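Local coordinates for protein RNA methyltransferase, TrmH family (Porphyromonas gingivalis, PDB 2I6D) that probably transfers methyl groups from S-adenosylmethionine to RNA, as a knotted methyltransferase of the SpoU (TrmH) family, at residues L205-E208 / G209-I212; L240-A243 / I244-I248; C250-W253 / R254-S257. One frame throughout, in Å; residues are numbered along the deposited sequence. Where two conformers were deposited one is given.

Contact 1 of 3, residues L205-E208 / G209-I212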
loop_
_atom_site.group_PDB
_atom_site.type_symbol
_atom_site.label_atom_id
_atom_site.label_comp_id
_atom_site.label_asym_id
_atom_site.label_seq_id
_atom_site.Cartn_x
_atom_site.Cartn_y
_atom_site.Cartn_z
ATOM N N LEU A 205 -11.519 -0.642 -7.170
ATOM C CA LEU A 205 -10.829 0.014 -8.285
ATOM C C LEU A 205 -10.085 -1.049 -9.098
ATOM O O LEU A 205 -9.345 -1.853 -8.525
ATOM C CB LEU A 205 -9.845 1.045 -7.738
ATOM C CG LEU A 205 -10.677 2.128 -7.002
ATOM C CD1 LEU A 205 -10.015 2.609 -5.746
ATOM C CD2 LEU A 205 -10.980 3.256 -7.991
ATOM N N GLY A 206 -10.276 -1.063 -10.416
ATOM C CA GLY A 206 -9.528 -1.994 -11.284
ATOM C C GLY A 206 -8.451 -1.292 -12.099
ATOM O O GLY A 206 -8.382 -0.078 -12.111
ATOM N N SER A 207 -7.634 -2.035 -12.842
ATOM C CA SER A 207 -6.675 -1.354 -13.718
ATOM C C SER A 207 -7.396 -0.668 -14.860
ATOM O O SER A 207 -8.402 -1.173 -15.332
ATOM C CB SER A 207 -5.676 -2.314 -14.298
ATOM O OG SER A 207 -6.314 -3.135 -15.254
ATOM N N GLU A 208 -6.866 0.477 -15.299
ATOM C CA GLU A 208 -7.332 1.162 -16.508
ATOM C C GLU A 208 -7.232 0.264 -17.757
ATOM O O GLU A 208 -8.058 0.382 -18.666
ATOM C CB GLU A 208 -6.575 2.483 -16.689
ATOM C CG GLU A 208 -6.437 2.969 -18.103
ATOM C CD GLU A 208 -5.530 4.182 -18.220
ATOM O OE1 GLU A 208 -4.550 4.310 -17.439
ATOM O OE2 GLU A 208 -5.805 5.005 -19.112
ATOM N N GLY A 209 -6.244 -0.635 -17.778
ATOM C CA GLY A 209 -6.086 -1.613 -18.858
ATOM C C GLY A 209 -7.219 -2.621 -19.037
ATOM O O GLY A 209 -7.638 -2.868 -20.158
ATOM N N ARG A 210 -7.721 -3.205 -17.949
ATOM C CA ARG A 210 -8.801 -4.194 -18.035
ATOM C C ARG A 210 -10.052 -3.837 -17.222
ATOM O O ARG A 210 -11.135 -4.382 -17.452
ATOM C CB ARG A 210 -8.297 -5.598 -17.662
ATOM C CG ARG A 210 -7.060 -5.643 -16.759
ATOM C CD ARG A 210 -5.743 -5.596 -17.551
ATOM N NE ARG A 210 -4.739 -4.777 -16.868
ATOM C CZ ARG A 210 -3.949 -5.202 -15.883
ATOM N NH1 ARG A 210 -3.085 -4.365 -15.330
ATOM N NH2 ARG A 210 -4.016 -6.455 -15.449
ATOM N N GLY A 211 -9.904 -2.934 -16.268
ATOM C CA GLY A 211 -11.016 -2.558 -15.402
ATOM C C GLY A 211 -11.315 -3.675 -14.413
ATOM O O GLY A 211 -10.560 -4.643 -14.298
ATOM N N ILE A 212 -12.433 -3.539 -13.714
ATOM C CA ILE A 212 -12.846 -4.524 -12.721
ATOM C C ILE A 212 -13.215 -5.817 -13.439
ATOM O O ILE A 212 -13.931 -5.781 -14.446
ATOM C CB ILE A 212 -14.009 -3.948 -11.910
ATOM C CG1 ILE A 212 -13.501 -2.673 -11.183
ATOM C CG2 ILE A 212 -14.589 -5.024 -10.971
ATOM C CD1 ILE A 212 -14.512 -1.915 -10.288
HETATM O O HOH W 1 -7.535 -4.666 -13.380
#

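Contact 2 of 3, residues L240-A243 / I244-I248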
loop_
_atom_site.group_PDB
_atom_site.type_symbol
_atom_site.label_atom_id
_atom_site.label_comp_id
_atom_site.label_asym_id
_atom_site.label_seq_id
_atom_site.Cartn_x
_atom_site.Cartn_y
_atom_site.Cartn_z
ATOM N N LEU A 240 -9.721 6.894 -17.207
ATOM C CA LEU A 240 -8.736 7.651 -16.450
ATOM C C LEU A 240 -7.777 6.672 -15.792
ATOM O O LEU A 240 -8.158 5.552 -15.479
ATOM C CB LEU A 240 -9.403 8.482 -15.356
ATOM C CG LEU A 240 -10.150 9.747 -15.775
ATOM C CD1 LEU A 240 -10.921 10.269 -14.581
ATOM C CD2 LEU A 240 -9.175 10.785 -16.348
ATOM N N ASN A 241 -6.532 7.106 -15.582
ATOM C CA ASN A 241 -5.569 6.322 -14.820
ATOM C C ASN A 241 -6.211 5.929 -13.465
ATOM O O ASN A 241 -6.962 6.711 -12.889
ATOM C CB ASN A 241 -4.298 7.164 -14.639
ATOM C CG ASN A 241 -3.325 6.547 -13.643
ATOM O OD1 ASN A 241 -3.464 6.736 -12.447
ATOM N ND2 ASN A 241 -2.356 5.780 -14.143
ATOM N N VAL A 242 -5.947 4.715 -12.974
ATOM C CA VAL A 242 -6.618 4.251 -11.750
ATOM C C VAL A 242 -6.298 5.111 -10.513
ATOM O O VAL A 242 -7.150 5.302 -9.663
ATOM C CB VAL A 242 -6.327 2.731 -11.464
ATOM C CG1 VAL A 242 -4.836 2.490 -11.291
ATOM C CG2 VAL A 242 -7.115 2.258 -10.230
ATOM N N ALA A 243 -5.069 5.608 -10.400
ATOM C CA ALA A 243 -4.720 6.422 -9.233
ATOM C C ALA A 243 -5.439 7.783 -9.323
ATOM O O ALA A 243 -5.827 8.369 -8.312
ATOM C CB ALA A 243 -3.190 6.605 -9.157
ATOM N N ILE A 244 -5.545 8.318 -10.538
ATOM C CA ILE A 244 -6.286 9.565 -10.763
ATOM C C ILE A 244 -7.749 9.380 -10.355
ATOM O O ILE A 244 -8.315 10.208 -9.614
ATOM C CB ILE A 244 -6.162 10.036 -12.246
ATOM C CG1 ILE A 244 -4.710 10.437 -12.568
ATOM C CG2 ILE A 244 -7.182 11.150 -12.597
ATOM C CD1 ILE A 244 -4.234 11.748 -11.825
ATOM N N ALA A 245 -8.367 8.291 -10.821
ATOM C CA ALA A 245 -9.747 8.009 -10.494
ATOM C C ALA A 245 -9.896 7.847 -8.978
ATOM O O ALA A 245 -10.844 8.362 -8.383
ATOM C CB ALA A 245 -10.234 6.724 -11.229
ATOM N N THR A 246 -8.937 7.168 -8.354
ATOM C CA THR A 246 -8.988 6.977 -6.898
ATOM C C THR A 246 -8.988 8.316 -6.140
ATOM O O THR A 246 -9.730 8.495 -5.177
ATOM C CB THR A 246 -7.786 6.107 -6.440
ATOM O OG1 THR A 246 -7.852 4.837 -7.086
ATOM C CG2 THR A 246 -7.776 5.911 -4.920
ATOM N N ALA A 247 -8.132 9.233 -6.576
ATOM C CA ALA A 247 -8.007 10.556 -5.957
ATOM C C ALA A 247 -9.319 11.338 -6.098
ATOM O O ALA A 247 -9.781 11.969 -5.149
ATOM C CB ALA A 247 -6.854 11.343 -6.605
ATOM N N ILE A 248 -9.907 11.294 -7.288
ATOM C CA ILE A 248 -11.167 11.977 -7.535
ATOM C C ILE A 248 -12.248 11.413 -6.606
ATOM O O ILE A 248 -12.966 12.190 -5.917
ATOM C CB ILE A 248 -11.583 11.895 -9.019
ATOM C CG1 ILE A 248 -10.645 12.792 -9.846
ATOM C CG2 ILE A 248 -13.025 12.414 -9.204
ATOM C CD1 ILE A 248 -10.596 12.397 -11.332
#

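Contact 3 of 3, residues C250-W253 / R254-S257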
loop_
_atom_site.group_PDB
_atom_site.type_symbol
_atom_site.label_atom_id
_atom_site.label_comp_id
_atom_site.label_asym_id
_atom_site.label_seq_id
_atom_site.Cartn_x
_atom_site.Cartn_y
_atom_site.Cartn_z
ATOM N N CYS A 250 -11.974 9.503 -3.710
ATOM C CA CYS A 250 -11.681 9.849 -2.307
ATOM C C CYS A 250 -11.945 11.292 -1.948
ATOM O O CYS A 250 -12.516 11.569 -0.858
ATOM C CB CYS A 250 -10.238 9.499 -1.948
ATOM S SG CYS A 250 -9.969 7.741 -1.939
ATOM N N SER A 251 -11.527 12.223 -2.816
ATOM C CA SER A 251 -11.763 13.658 -2.582
ATOM C C SER A 251 -13.245 13.911 -2.397
ATOM O O SER A 251 -13.664 14.519 -1.417
ATOM C CB SER A 251 -11.200 14.544 -3.715
ATOM O OG SER A 251 -11.756 15.864 -3.680
ATOM N N GLU A 252 -14.041 13.414 -3.335
ATOM C CA GLU A 252 -15.474 13.640 -3.309
ATOM C C GLU A 252 -16.131 13.007 -2.064
ATOM O O GLU A 252 -17.015 13.607 -1.440
ATOM C CB GLU A 252 -16.058 13.077 -4.609
ATOM C CG GLU A 252 -17.492 13.261 -4.867
ATOM C CD GLU A 252 -18.002 14.718 -4.831
ATOM O OE1 GLU A 252 -17.248 15.731 -4.867
ATOM O OE2 GLU A 252 -19.221 14.821 -4.757
ATOM N N TRP A 253 -15.682 11.802 -1.697
ATOM C CA TRP A 253 -16.179 11.126 -0.493
ATOM C C TRP A 253 -15.921 12.018 0.724
ATOM O O TRP A 253 -16.796 12.197 1.557
ATOM C CB TRP A 253 -15.468 9.787 -0.291
ATOM C CG TRP A 253 -16.388 8.616 -0.061
ATOM C CD1 TRP A 253 -16.945 8.208 1.133
ATOM C CD2 TRP A 253 -16.768 7.644 -1.031
ATOM N NE1 TRP A 253 -17.665 7.039 0.945
ATOM C CE2 TRP A 253 -17.580 6.685 -0.375
ATOM C CE3 TRP A 253 -16.527 7.505 -2.415
ATOM C CZ2 TRP A 253 -18.128 5.589 -1.042
ATOM C CZ3 TRP A 253 -17.060 6.407 -3.069
ATOM C CH2 TRP A 253 -17.856 5.469 -2.380
ATOM N N ARG A 254 -14.710 12.570 0.804
ATOM C CA ARG A 254 -14.296 13.456 1.921
ATOM C C ARG A 254 -14.956 14.846 1.905
ATOM O O ARG A 254 -15.352 15.390 2.957
ATOM C CB ARG A 254 -12.762 13.569 1.923
ATOM C CG ARG A 254 -12.166 14.591 2.939
ATOM C CD ARG A 254 -12.481 14.217 4.363
ATOM N NE ARG A 254 -11.726 13.066 4.863
ATOM C CZ ARG A 254 -12.055 12.382 5.953
ATOM N NH1 ARG A 254 -11.297 11.360 6.357
ATOM N NH2 ARG A 254 -13.146 12.722 6.661
ATOM N N ARG A 255 -15.113 15.427 0.719
ATOM C CA ARG A 255 -15.811 16.712 0.590
ATOM C C ARG A 255 -17.183 16.651 1.241
ATOM O O ARG A 255 -17.619 17.603 1.866
ATOM C CB ARG A 255 -16.000 17.053 -0.889
ATOM C CG ARG A 255 -16.691 18.414 -1.140
ATOM C CD ARG A 255 -17.003 18.626 -2.608
ATOM N NE ARG A 255 -18.044 17.745 -3.147
ATOM C CZ ARG A 255 -19.348 17.928 -2.981
ATOM N NH1 ARG A 255 -19.795 18.941 -2.248
ATOM N NH2 ARG A 255 -20.222 17.075 -3.515
ATOM N N ARG A 256 -17.881 15.529 1.061
ATOM C CA ARG A 256 -19.247 15.395 1.592
ATOM C C ARG A 256 -19.332 14.996 3.070
ATOM O O ARG A 256 -20.436 14.865 3.632
ATOM C CB ARG A 256 -19.999 14.364 0.771
ATOM C CG ARG A 256 -20.117 14.798 -0.623
ATOM C CD ARG A 256 -21.207 14.063 -1.303
ATOM N NE ARG A 256 -20.834 13.791 -2.673
ATOM C CZ ARG A 256 -21.473 12.918 -3.431
ATOM N NH1 ARG A 256 -22.492 12.251 -2.933
ATOM N NH2 ARG A 256 -21.079 12.717 -4.670
ATOM N N SER A 257 -18.182 14.810 3.699
ATOM C CA SER A 257 -18.142 14.261 5.048
ATOM C C SER A 257 -18.167 15.290 6.170
ATOM O O SER A 257 -18.149 16.510 5.925
ATOM C CB SER A 257 -16.948 13.317 5.183
ATOM O OG SER A 257 -17.121 12.238 4.264
ATOM O OXT SER A 257 -18.247 14.919 7.364
#

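Contact 1 of 3, residues L205-E208 / G209-I212
With chi1 at 71°, S207 holds OG between its own backbone N and its carbonyl carbon, turned into the loop that follows, while in the conformer given the R210 side chain folds back through bends at chi2 and chi3. From there S207 OG receives the backbone N-H of R210, R210 N to S207 OG being 3.0 Å and the bond angle 160°. Serine suits the place because its short hydroxyl can reach a main-chain donor three residues on. The carbonyl of the same residue also faces the turn: G211 N lies 2.5 Å from S207 O, a separation so short that the bond's true length is doubtful. Guanidinium and hydroxyl come close, but R210 has a second conformer and the approach is uncertain. A water ties the mouth of the turn, accepting from S207 N at 2.7 Å and bonded to S207 OG at 2.7 Å; it may also donate to G211 O, at a longer distance. Two glycines shape the return: G211 has a positive phi of 73°, easiest for a residue without CB, and bare G206 allows close backbone approach, its CA 4.0 Å from G211 C. I212 CG1 covers the glycine backbone, 3.7 Å from G206 N. The run G206 to G211 resembles the glycine-rich SpoU-family loop that in relatives helps form the cofactor pocket, probably so here. The turn follows strand 201-206, where L205 bonds through its backbone to L107 and D109 of strand 104-109 and packs its side chain on V242, T246 and L249 of helix 242-255.

Contact 2 of 3, residues L240-A243 / I244-I248
N241 keeps an extended backbone, psi 142°, just ahead of the helical residues V242 to I248, and its O takes the first helical bond, from A245 N at 3.0 Å. The N241 side chain is the N-cap. A chi1 of 169° carries its amide away from the backbone N, and a chi2 of -84° turns OD1 over the helix start, where it accepts from I244 N at 3.2 Å, in the amide plane on a lone pair; A243 N adds a weak second bond. Asparagine suits the post because its amide also has a donor end, ND2, which bonds N116 OD1 on helix 114-127. One turn on, T246 OG1 donates to V242 O at 2.7 Å, while T246 N reaches that oxygen from the opposite face of the carbonyl plane. A buried threonine thus satisfies its hydroxyl within its own helix. On another side, L240 CD1 meets I248 CD1 at 3.9 Å, the two chains crossing at about a right angle. A243, with only a methyl, touches T119 and I120 of helix 114-127, and its small size suits that close approach. T246 also meets I120, V242 and T246 rest on L205 of strand 201-206, and A245 and I248 pack on I226 in the loop after strand 222-225.

Contact 3 of 3, residues C250-W253 / R254-S257
Three N-H groups from two successive arginines converge on one carboxylate oxygen, E252 OE2. R255 lies alongside the glutamate and grips it side-on: NE gives a straight bond to OE1 of E252 at 2.8 Å, and NH2 another to its OE2, on the syn side. R256 comes across, its guanidinium plane 69° from the carboxylate, and sends both NE and NH2 to E252 OE2. NH2 of R256 uses the anti lone pair of that oxygen, whereas NE approaches from above the plane; both bonds are more bent than those from R255. The bend at E252 chi2, 56°, turns the carboxylate toward the following turn and makes the shared grip possible. R256 CG also sits 3.7 Å above one face of the R255 guanidinium. Two arginines probably keep this buried glutamate ionised, and their positive charge would probably be favourable near the C-terminal end of the helix. The last turn is closed by S257, whose OG donates to W253 O at 2.7 Å and also bonds F197 N; serine is short enough to manage both. R256 NH1 reaches A192 O, fastening the chain end to the loop beyond strand 187-188. R254 points to the other flank, bonding F127 O at the end of helix 114-127 and making a cation-pi contact with F197, while W253 meets Y180 of strand 179-182 edge-to-face.

Overall arrangement
Contacts 2 and 3 are the start and end of helix 242-255, their centres about 14 Å apart, while contact 1 is the turn beyond strand 201-206. Contact 1 lies about 11 Å from contact 2 between centres and touches it: G206 O is 3.3 Å from V242 CG2, and E208 OE1 packs on N241 CA. Acetic acid, probably from the crystallisation liquor, is bound about 3 Å from the R210 side chain, and acetic acid also lies about 4 Å from that of V242; such molecules often mark pockets, which would be consistent with a cofactor site here. Contact 3 sits about 22 Å from contact 1 between centres and joins the far end of helix 242-255 to surrounding loops.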